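Local coordinates for protein pyocin-S2 (Pseudomonas aeruginosa, PDB 5ODW) that kills sensitive bacterial cells by breaking down chromosomal DNA and completely inhibiting lipid synthesis, and is represented here by its N-terminal part alone, at residues 22-27 against 169-174; 26-31 against 159-164; 52-57 against 136-141. All blocks are in the same frame, centred on the assembly; numbering follows the deposited sequence.

From the N terminus the chain first forms the small antiparallel pair of strands 12-14 and 24-26. Contact 1 closes the longest loop, bringing residues 22-27 against 169-174 of the long helix 153-204. Contact 2 meets that helix earlier, at 159-164, so its loop is the shorter, starting from nearly the same point. Contact 3, between helices 47-70 and 133-148, is nested within both, and none of the three cross. Together they tie the strand pair and the loop after it to helix 153-204, and join two further helices beside it. H159 to S137 and M160 to Y54 link contact 2 directly to contact 3.

Contact 1: residues 22-27 against 169-174; sequences DIIQYI and ADIYKA
I23 faces helix 153-204 at I171 and Y172, where the turn leading into strand 24-26 is laid against the helix. Its CB lies 4.4 Å from CZ of Y172, the ring carbon that bears the hydroxyl. Beyond CB the side chain branches. CG1 runs roughly anti to the backbone N (chi1 -160°), which places CG2 between the backbone N and the carbonyl carbon, on the side of I171; this methyl meets CG2 of I171 at 3.9 Å. At the tip of the other branch, I23 CD1 reaches the same I171 methyl, CG2, at 4.0 Å, so both methyls of I23 rest against one methyl of I171. The two isoleucines cross at about a right angle. I24 adds a second point of contact, its CD1 lying 4.1 Å from I171 CG1.

The polar part belongs to Y172. Its OH accepts a weak hydrogen bond from the backbone N of I23, 3.2 Å long and bent to 133°. D22 stands at the ring edge, OD1 being 4.0 Å from Y172 OH with no bond between them; its other oxygen, OD2, makes a long, weak ion pair with K165. Further on, I24 N is bonded to S168 OG of the helix, while the backbones of I23 and Q25 bond to H15 and I13, just after and within strand 12-14.

The chemistry is therefore mainly that of branched aliphatic groups meeting in a buried interface between the start of strand 24-26, with the turn before it, and the helix; the bent bond to the tyrosine hydroxyl probably contributes little directional hold.

Contact 2: residues 26-31 against 159-164; sequences YIPARS and HMSELA
The ring of Y26 lies flat against M160, whose CB sits over the centre of one ring face. This is a CH-pi contact: M160 CB is 3.6 Å from the centroid of the Y26 ring and only 13° off the ring normal. The tyrosine reaches this place because its first torsion (chi1 -176°) turns CG directly away from its own amide nitrogen, carrying the ring from the end of the strand along the helix surface. M160 has its CG on the side of its own backbone N and then bends at chi2 and chi3. The root of the side chain does most of the touching; CG comes within 4.2 Å of Y26 CE1, and the sulfur end turns away.

S161 approaches the same ring differently, at the edge and near its plane, with its OG 3.3 Å from Y26 CD2. That is no hydrogen bond: the serine hydroxyl is bonded to D157 O, one turn earlier in its helix, with OG lying beside its own backbone N (chi1 -63°). The phenol OH of Y26 also finds its partner on D157, at OD1, so a single residue engages both polar ends. One turn further along the helix from M160, A164 CB touches the root of the tyrosine, 4.2 Å from Y26 CB. P28 makes only a marginal approach at the exposed border, and past it the chain leads to R30, whose O is hydrogen-bonded to a side chain of another protein's chain.

Strand 24-26 thus ends on helix 153-204, with strand 12-14 as its antiparallel partner. L57 of helix 47-70 touches Y26 and M160, and Y54 of that helix also meets M160.

Contact 3: residues 52-57 against 136-141; sequences QEYRKL and KSESMY
Y54 of helix 47-70 and Y141 of helix 133-148 meet within an antiparallel helix pair of this largely helical domain, the short segments running at 163° to each other with axes 11.5 Å apart. The close-packed part is aromatic. The two tyrosines extend from the two helices and slide past each other in opposite directions, so that Y54 CD2 lies over one face of the Y141 ring, toward its rim, 3.5 Å from Y141 CD2. Their ring planes are inclined at 33°, and Y54 CB meets Y141 CE2 over the same face of the Y141 ring. Y54 swings its ring out from the helix (chi1 -177°), spans the gap and brings its OH to S137 OG, a hydrogen bond of 2.6 Å made in the plane of the ring. Both hydroxyls have further partners, R58 NH1 for Y54 and H159 ND1 for S137, so the two form the middle of a short run of polar groups.

Toward solvent the fit becomes looser. E138 runs out extended and crosses Y54 at a slant, its CB 3.7 Å from Y54 CE1. Its OE2 lies 3.6 Å from Y54 CE1, while OE1 comes no nearer to R55 than 4.1 Å, at CG. The opposite charges do not pair: R55 NE is hydrogen-bonded to M51 O in its own helix and stands 4.9 Å from E138 OE1.

Contact 1: residues 22-27 against 169-174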
loop_
_atom_site.group_PDB
_atom_site.type_symbol
_atom_site.label_atom_id
_atom_site.label_comp_id
_atom_site.label_asym_id
_atom_site.label_seq_id
_atom_site.Cartn_x
_atom_site.Cartn_y
_atom_site.Cartn_z
ATOM N N ASP C 22 -4.563 -45.785 9.952
ATOM C CA ASP C 22 -5.999 -45.523 10.157
ATOM C C ASP C 22 -6.866 -46.105 9.032
ATOM O O ASP C 22 -6.436 -46.058 7.878
ATOM C CB ASP C 22 -6.263 -44.014 10.309
ATOM C CG ASP C 22 -5.886 -43.404 11.654
ATOM O OD1 ASP C 22 -5.449 -44.165 12.562
ATOM O OD2 ASP C 22 -6.046 -42.173 11.812
ATOM N N ILE C 23 -8.072 -46.664 9.371
ATOM C CA ILE C 23 -9.016 -47.289 8.417
ATOM C C ILE C 23 -9.276 -46.371 7.189
ATOM O O ILE C 23 -9.253 -46.856 6.058
ATOM C CB ILE C 23 -10.319 -47.813 9.093
ATOM C CG1 ILE C 23 -11.026 -48.868 8.209
ATOM C CG2 ILE C 23 -11.268 -46.693 9.536
ATOM C CD1 ILE C 23 -11.753 -49.960 8.966
ATOM N N ILE C 24 -9.444 -45.051 7.426
ATOM C CA ILE C 24 -9.604 -44.034 6.393
ATOM C C ILE C 24 -8.338 -43.161 6.464
ATOM O O ILE C 24 -8.119 -42.474 7.466
ATOM C CB ILE C 24 -10.918 -43.235 6.578
ATOM C CG1 ILE C 24 -12.143 -44.176 6.598
ATOM C CG2 ILE C 24 -11.054 -42.171 5.477
ATOM C CD1 ILE C 24 -13.278 -43.726 7.438
ATOM N N GLN C 25 -7.490 -43.233 5.418
ATOM C CA GLN C 25 -6.212 -42.516 5.345
ATOM C C GLN C 25 -6.163 -41.405 4.277
ATOM O O GLN C 25 -6.582 -41.639 3.142
ATOM C CB GLN C 25 -5.053 -43.527 5.128
ATOM C CG GLN C 25 -3.652 -42.913 5.179
ATOM C CD GLN C 25 -2.539 -43.924 5.135
ATOM O OE1 GLN C 25 -2.773 -45.138 5.155
ATOM N NE2 GLN C 25 -1.309 -43.442 4.986
ATOM N N TYR C 26 -5.611 -40.214 4.642
ATOM C CA TYR C 26 -5.359 -39.099 3.725
ATOM C C TYR C 26 -3.853 -39.010 3.484
ATOM O O TYR C 26 -3.094 -38.817 4.440
ATOM C CB TYR C 26 -5.916 -37.740 4.226
ATOM C CG TYR C 26 -5.713 -36.631 3.209
ATOM C CD1 TYR C 26 -6.525 -36.534 2.083
ATOM C CD2 TYR C 26 -4.649 -35.740 3.323
ATOM C CE1 TYR C 26 -6.304 -35.562 1.108
ATOM C CE2 TYR C 26 -4.413 -34.766 2.350
ATOM C CZ TYR C 26 -5.247 -34.678 1.245
ATOM O OH TYR C 26 -5.037 -33.719 0.279
ATOM N N ILE C 27 -3.439 -39.122 2.225
ATOM C CA ILE C 27 -2.030 -39.023 1.864
ATOM C C ILE C 27 -1.814 -37.728 1.093
ATOM O O ILE C 27 -2.485 -37.477 0.094
ATOM C CB ILE C 27 -1.579 -40.201 0.982
ATOM C CG1 ILE C 27 -2.098 -41.524 1.541
ATOM C CG2 ILE C 27 -0.064 -40.222 0.854
ATOM C CD1 ILE C 27 -3.581 -41.730 1.335
ATOM N N ALA C 169 -12.075 -42.756 13.829
ATOM C CA ALA C 169 -12.491 -42.878 15.224
ATOM C C ALA C 169 -13.967 -43.229 15.335
ATOM O O ALA C 169 -14.336 -43.937 16.259
ATOM C CB ALA C 169 -12.209 -41.586 15.974
ATOM N N ASP C 170 -14.807 -42.750 14.412
ATOM C CA ASP C 170 -16.233 -43.077 14.427
ATOM C C ASP C 170 -16.424 -44.590 14.134
ATOM O O ASP C 170 -17.109 -45.294 14.885
ATOM C CB ASP C 170 -17.014 -42.185 13.426
ATOM C CG ASP C 170 -18.534 -42.285 13.552
ATOM O OD1 ASP C 170 -19.062 -42.038 14.667
ATOM O OD2 ASP C 170 -19.199 -42.590 12.532
ATOM N N ILE C 171 -15.763 -45.071 13.070
ATOM C CA ILE C 171 -15.747 -46.454 12.604
ATOM C C ILE C 171 -15.191 -47.398 13.704
ATOM O O ILE C 171 -15.900 -48.319 14.113
ATOM C CB ILE C 171 -14.985 -46.558 11.236
ATOM C CG1 ILE C 171 -15.663 -45.726 10.099
ATOM C CG2 ILE C 171 -14.750 -48.006 10.809
ATOM C CD1 ILE C 171 -17.183 -45.976 9.804
ATOM N N TYR C 172 -13.956 -47.137 14.200
ATOM C CA TYR C 172 -13.293 -47.907 15.268
ATOM C C TYR C 172 -14.193 -48.074 16.511
ATOM O O TYR C 172 -14.303 -49.195 17.004
ATOM C CB TYR C 172 -11.959 -47.258 15.693
ATOM C CG TYR C 172 -10.792 -47.357 14.724
ATOM C CD1 TYR C 172 -10.432 -48.579 14.156
ATOM C CD2 TYR C 172 -9.934 -46.277 14.528
ATOM C CE1 TYR C 172 -9.312 -48.693 13.331
ATOM C CE2 TYR C 172 -8.816 -46.375 13.702
ATOM C CZ TYR C 172 -8.508 -47.584 13.104
ATOM O OH TYR C 172 -7.388 -47.682 12.311
ATOM N N LYS C 173 -14.852 -46.973 16.993
ATOM C CA LYS C 173 -15.784 -46.962 18.140
ATOM C C LYS C 173 -16.934 -47.954 17.917
ATOM O O LYS C 173 -17.303 -48.674 18.846
ATOM C CB LYS C 173 -16.384 -45.549 18.349
ATOM C CG LYS C 173 -15.958 -44.816 19.626
ATOM C CD LYS C 173 -16.645 -43.439 19.721
ATOM C CE LYS C 173 -16.003 -42.451 20.681
ATOM N NZ LYS C 173 -16.278 -41.037 20.293
ATOM N N ALA C 174 -17.496 -47.979 16.685
ATOM C CA ALA C 174 -18.597 -48.851 16.265
ATOM C C ALA C 174 -18.155 -50.307 16.054
ATOM O O ALA C 174 -18.933 -51.225 16.338
ATOM C CB ALA C 174 -19.221 -48.313 14.994
#

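Contact 2: residues 26-31 against 159-164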
loop_
_atom_site.group_PDB
_atom_site.type_symbol
_atom_site.label_atom_id
_atom_site.label_comp_id
_atom_site.label_asym_id
_atom_site.label_seq_id
_atom_site.Cartn_x
_atom_site.Cartn_y
_atom_site.Cartn_z
ATOM N N TYR C 26 -5.611 -40.214 4.642
ATOM C CA TYR C 26 -5.359 -39.099 3.725
ATOM C C TYR C 26 -3.853 -39.010 3.484
ATOM O O TYR C 26 -3.094 -38.817 4.440
ATOM C CB TYR C 26 -5.916 -37.740 4.226
ATOM C CG TYR C 26 -5.713 -36.631 3.209
ATOM C CD1 TYR C 26 -6.525 -36.534 2.083
ATOM C CD2 TYR C 26 -4.649 -35.740 3.323
ATOM C CE1 TYR C 26 -6.304 -35.562 1.108
ATOM C CE2 TYR C 26 -4.413 -34.766 2.350
ATOM C CZ TYR C 26 -5.247 -34.678 1.245
ATOM O OH TYR C 26 -5.037 -33.719 0.279
ATOM N N ILE C 27 -3.439 -39.122 2.225
ATOM C CA ILE C 27 -2.030 -39.023 1.864
ATOM C C ILE C 27 -1.814 -37.728 1.093
ATOM O O ILE C 27 -2.485 -37.477 0.094
ATOM C CB ILE C 27 -1.579 -40.201 0.982
ATOM C CG1 ILE C 27 -2.098 -41.524 1.541
ATOM C CG2 ILE C 27 -0.064 -40.222 0.854
ATOM C CD1 ILE C 27 -3.581 -41.730 1.335
ATOM N N PRO C 28 -0.871 -36.899 1.557
ATOM C CA PRO C 28 -0.569 -35.616 0.937
ATOM C C PRO C 28 0.910 -35.456 0.609
ATOM O O PRO C 28 1.750 -36.128 1.207
ATOM C CB PRO C 28 -0.912 -34.645 2.061
ATOM C CG PRO C 28 -0.572 -35.410 3.315
ATOM C CD PRO C 28 -0.469 -36.880 2.970
ATOM N N ALA C 29 1.215 -34.586 -0.349
ATOM C CA ALA C 29 2.596 -34.311 -0.739
ATOM C C ALA C 29 3.317 -33.557 0.371
ATOM O O ALA C 29 2.717 -32.714 1.034
ATOM C CB ALA C 29 2.627 -33.507 -2.027
ATOM N N ARG C 30 4.599 -33.847 0.576
ATOM C CA ARG C 30 5.349 -33.157 1.617
ATOM C C ARG C 30 5.543 -31.693 1.252
ATOM O O ARG C 30 5.600 -31.340 0.078
ATOM C CB ARG C 30 6.698 -33.830 1.875
ATOM C CG ARG C 30 6.619 -35.078 2.740
ATOM C CD ARG C 30 7.989 -35.481 3.275
ATOM N NE ARG C 30 8.906 -35.889 2.213
ATOM C CZ ARG C 30 8.944 -37.108 1.686
ATOM N NH1 ARG C 30 8.114 -38.048 2.119
ATOM N NH2 ARG C 30 9.809 -37.388 0.723
ATOM N N SER C 31 5.661 -30.832 2.261
ATOM C CA SER C 31 5.863 -29.398 2.032
ATOM C C SER C 31 6.914 -28.740 2.936
ATOM O O SER C 31 7.069 -29.119 4.095
ATOM C CB SER C 31 4.534 -28.652 2.181
ATOM O OG SER C 31 4.751 -27.290 2.511
ATOM N N HIS C 159 -6.833 -30.319 7.210
ATOM C CA HIS C 159 -8.270 -30.548 7.430
ATOM C C HIS C 159 -8.699 -31.950 7.002
ATOM O O HIS C 159 -9.513 -32.560 7.689
ATOM C CB HIS C 159 -9.141 -29.484 6.737
ATOM C CG HIS C 159 -9.326 -28.220 7.521
ATOM N ND1 HIS C 159 -10.550 -27.885 8.073
ATOM C CD2 HIS C 159 -8.457 -27.212 7.758
ATOM C CE1 HIS C 159 -10.377 -26.707 8.652
ATOM N NE2 HIS C 159 -9.139 -26.262 8.485
ATOM N N MET C 160 -8.138 -32.465 5.887
ATOM C CA MET C 160 -8.483 -33.796 5.368
ATOM C C MET C 160 -7.851 -34.911 6.218
ATOM O O MET C 160 -8.561 -35.842 6.595
ATOM C CB MET C 160 -8.197 -33.937 3.853
ATOM C CG MET C 160 -8.976 -32.946 2.921
ATOM S SD MET C 160 -10.799 -32.789 2.971
ATOM C CE MET C 160 -11.010 -31.548 4.160
ATOM N N SER C 161 -6.553 -34.791 6.586
ATOM C CA SER C 161 -5.868 -35.742 7.487
ATOM C C SER C 161 -6.586 -35.838 8.846
ATOM O O SER C 161 -6.765 -36.937 9.363
ATOM C CB SER C 161 -4.402 -35.359 7.694
ATOM O OG SER C 161 -3.670 -35.407 6.477
ATOM N N GLU C 162 -7.034 -34.687 9.387
ATOM C CA GLU C 162 -7.761 -34.542 10.655
ATOM C C GLU C 162 -9.196 -35.092 10.592
ATOM O O GLU C 162 -9.736 -35.471 11.629
ATOM C CB GLU C 162 -7.764 -33.067 11.120
ATOM C CG GLU C 162 -6.427 -32.557 11.644
ATOM C CD GLU C 162 -5.916 -33.179 12.933
ATOM O OE1 GLU C 162 -6.746 -33.570 13.787
ATOM O OE2 GLU C 162 -4.676 -33.260 13.090
ATOM N N LEU C 163 -9.814 -35.115 9.396
ATOM C CA LEU C 163 -11.153 -35.657 9.155
ATOM C C LEU C 163 -11.051 -37.138 8.838
ATOM O O LEU C 163 -12.009 -37.870 9.070
ATOM C CB LEU C 163 -11.865 -34.915 8.015
ATOM C CG LEU C 163 -12.188 -33.441 8.268
ATOM C CD1 LEU C 163 -12.745 -32.801 7.037
ATOM C CD2 LEU C 163 -13.189 -33.278 9.383
ATOM N N ALA C 164 -9.889 -37.587 8.304
ATOM C CA ALA C 164 -9.628 -39.004 8.030
ATOM C C ALA C 164 -9.601 -39.695 9.400
ATOM O O ALA C 164 -10.300 -40.688 9.581
ATOM C CB ALA C 164 -8.292 -39.182 7.308
#

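Contact 3: residues 52-57 against 136-141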
loop_
_atom_site.group_PDB
_atom_site.type_symbol
_atom_site.label_atom_id
_atom_site.label_comp_id
_atom_site.label_asym_id
_atom_site.label_seq_id
_atom_site.Cartn_x
_atom_site.Cartn_y
_atom_site.Cartn_z
ATOM N N GLN C 52 -13.006 -24.729 -3.873
ATOM C CA GLN C 52 -13.260 -25.665 -4.980
ATOM C C GLN C 52 -12.550 -27.007 -4.708
ATOM O O GLN C 52 -13.149 -28.059 -4.934
ATOM C CB GLN C 52 -12.742 -25.046 -6.291
ATOM C CG GLN C 52 -13.013 -25.841 -7.567
ATOM C CD GLN C 52 -12.064 -25.437 -8.683
ATOM O OE1 GLN C 52 -12.018 -24.267 -9.113
ATOM N NE2 GLN C 52 -11.277 -26.398 -9.177
ATOM N N GLU C 53 -11.281 -26.972 -4.235
ATOM C CA GLU C 53 -10.489 -28.170 -3.933
ATOM C C GLU C 53 -10.994 -28.875 -2.679
ATOM O O GLU C 53 -10.927 -30.108 -2.602
ATOM C CB GLU C 53 -8.987 -27.848 -3.815
ATOM C CG GLU C 53 -8.288 -27.507 -5.125
ATOM C CD GLU C 53 -8.479 -28.513 -6.241
ATOM O OE1 GLU C 53 -8.012 -29.668 -6.091
ATOM O OE2 GLU C 53 -9.116 -28.154 -7.259
ATOM N N TYR C 54 -11.509 -28.088 -1.704
ATOM C CA TYR C 54 -12.074 -28.573 -0.445
ATOM C C TYR C 54 -13.334 -29.359 -0.722
ATOM O O TYR C 54 -13.458 -30.485 -0.255
ATOM C CB TYR C 54 -12.377 -27.406 0.510
ATOM C CG TYR C 54 -12.903 -27.855 1.861
ATOM C CD1 TYR C 54 -14.258 -28.120 2.049
ATOM C CD2 TYR C 54 -12.045 -28.024 2.947
ATOM C CE1 TYR C 54 -14.741 -28.578 3.268
ATOM C CE2 TYR C 54 -12.524 -28.451 4.182
ATOM C CZ TYR C 54 -13.872 -28.733 4.334
ATOM O OH TYR C 54 -14.361 -29.152 5.541
ATOM N N ARG C 55 -14.277 -28.765 -1.459
ATOM C CA ARG C 55 -15.547 -29.389 -1.820
ATOM C C ARG C 55 -15.318 -30.734 -2.562
ATOM O O ARG C 55 -16.016 -31.711 -2.257
ATOM C CB ARG C 55 -16.425 -28.398 -2.619
ATOM C CG ARG C 55 -17.027 -27.288 -1.752
ATOM C CD ARG C 55 -17.758 -26.236 -2.556
ATOM N NE ARG C 55 -16.865 -25.135 -2.926
ATOM C CZ ARG C 55 -17.251 -24.021 -3.545
ATOM N NH1 ARG C 55 -18.530 -23.834 -3.852
ATOM N NH2 ARG C 55 -16.362 -23.089 -3.865
ATOM N N LYS C 56 -14.280 -30.803 -3.457
ATOM C CA LYS C 56 -13.883 -32.014 -4.209
ATOM C C LYS C 56 -13.426 -33.134 -3.272
ATOM O O LYS C 56 -13.930 -34.263 -3.353
ATOM C CB LYS C 56 -12.775 -31.717 -5.236
ATOM C CG LYS C 56 -13.286 -31.053 -6.509
ATOM C CD LYS C 56 -12.262 -31.117 -7.631
ATOM C CE LYS C 56 -12.349 -29.898 -8.517
ATOM N NZ LYS C 56 -11.182 -29.788 -9.434
ATOM N N LEU C 57 -12.481 -32.816 -2.370
ATOM C CA LEU C 57 -11.931 -33.805 -1.438
ATOM C C LEU C 57 -12.891 -34.211 -0.322
ATOM O O LEU C 57 -12.937 -35.396 0.030
ATOM C CB LEU C 57 -10.599 -33.328 -0.862
ATOM C CG LEU C 57 -9.394 -33.500 -1.772
ATOM C CD1 LEU C 57 -8.361 -32.451 -1.482
ATOM C CD2 LEU C 57 -8.801 -34.888 -1.650
ATOM N N LYS C 136 -17.614 -28.159 11.848
ATOM C CA LYS C 136 -16.888 -26.889 11.858
ATOM C C LYS C 136 -15.760 -26.750 10.820
ATOM O O LYS C 136 -15.349 -25.622 10.555
ATOM C CB LYS C 136 -16.352 -26.600 13.275
ATOM C CG LYS C 136 -17.467 -26.435 14.331
ATOM C CD LYS C 136 -17.991 -24.996 14.478
ATOM C CE LYS C 136 -19.284 -24.934 15.252
ATOM N NZ LYS C 136 -20.470 -25.164 14.379
ATOM N N SER C 137 -15.324 -27.856 10.181
ATOM C CA SER C 137 -14.226 -27.874 9.194
ATOM C C SER C 137 -14.347 -26.893 8.020
ATOM O O SER C 137 -13.366 -26.209 7.755
ATOM C CB SER C 137 -13.987 -29.281 8.650
ATOM O OG SER C 137 -12.906 -29.327 7.731
ATOM N N GLU C 138 -15.465 -26.852 7.299
ATOM C CA GLU C 138 -15.577 -25.930 6.159
ATOM C C GLU C 138 -15.526 -24.449 6.537
ATOM O O GLU C 138 -14.877 -23.654 5.868
ATOM C CB GLU C 138 -16.800 -26.237 5.289
ATOM C CG GLU C 138 -16.837 -25.423 4.003
ATOM C CD GLU C 138 -17.646 -26.075 2.901
ATOM O OE1 GLU C 138 -17.857 -25.433 1.855
ATOM O OE2 GLU C 138 -18.066 -27.232 3.075
ATOM N N SER C 139 -16.223 -24.084 7.606
ATOM C CA SER C 139 -16.207 -22.711 8.113
ATOM C C SER C 139 -14.830 -22.256 8.609
ATOM O O SER C 139 -14.407 -21.137 8.349
ATOM C CB SER C 139 -17.220 -22.572 9.244
ATOM O OG SER C 139 -18.355 -23.380 8.995
ATOM N N MET C 140 -14.156 -23.142 9.336
ATOM C CA MET C 140 -12.804 -22.940 9.888
ATOM C C MET C 140 -11.753 -22.757 8.779
ATOM O O MET C 140 -10.917 -21.856 8.874
ATOM C CB MET C 140 -12.435 -24.145 10.771
ATOM C CG MET C 140 -11.134 -23.996 11.518
ATOM S SD MET C 140 -10.565 -25.565 12.206
ATOM C CE MET C 140 -8.867 -25.148 12.574
ATOM N N TYR C 141 -11.799 -23.631 7.747
ATOM C CA TYR C 141 -10.911 -23.645 6.581
ATOM C C TYR C 141 -10.975 -22.322 5.826
ATOM O O TYR C 141 -9.938 -21.706 5.571
ATOM C CB TYR C 141 -11.267 -24.838 5.670
ATOM C CG TYR C 141 -10.529 -24.929 4.345
ATOM C CD1 TYR C 141 -9.245 -25.464 4.274
ATOM C CD2 TYR C 141 -11.164 -24.604 3.148
ATOM C CE1 TYR C 141 -8.588 -25.612 3.051
ATOM C CE2 TYR C 141 -10.521 -24.753 1.923
ATOM C CZ TYR C 141 -9.236 -25.267 1.876
ATOM O OH TYR C 141 -8.604 -25.427 0.666
#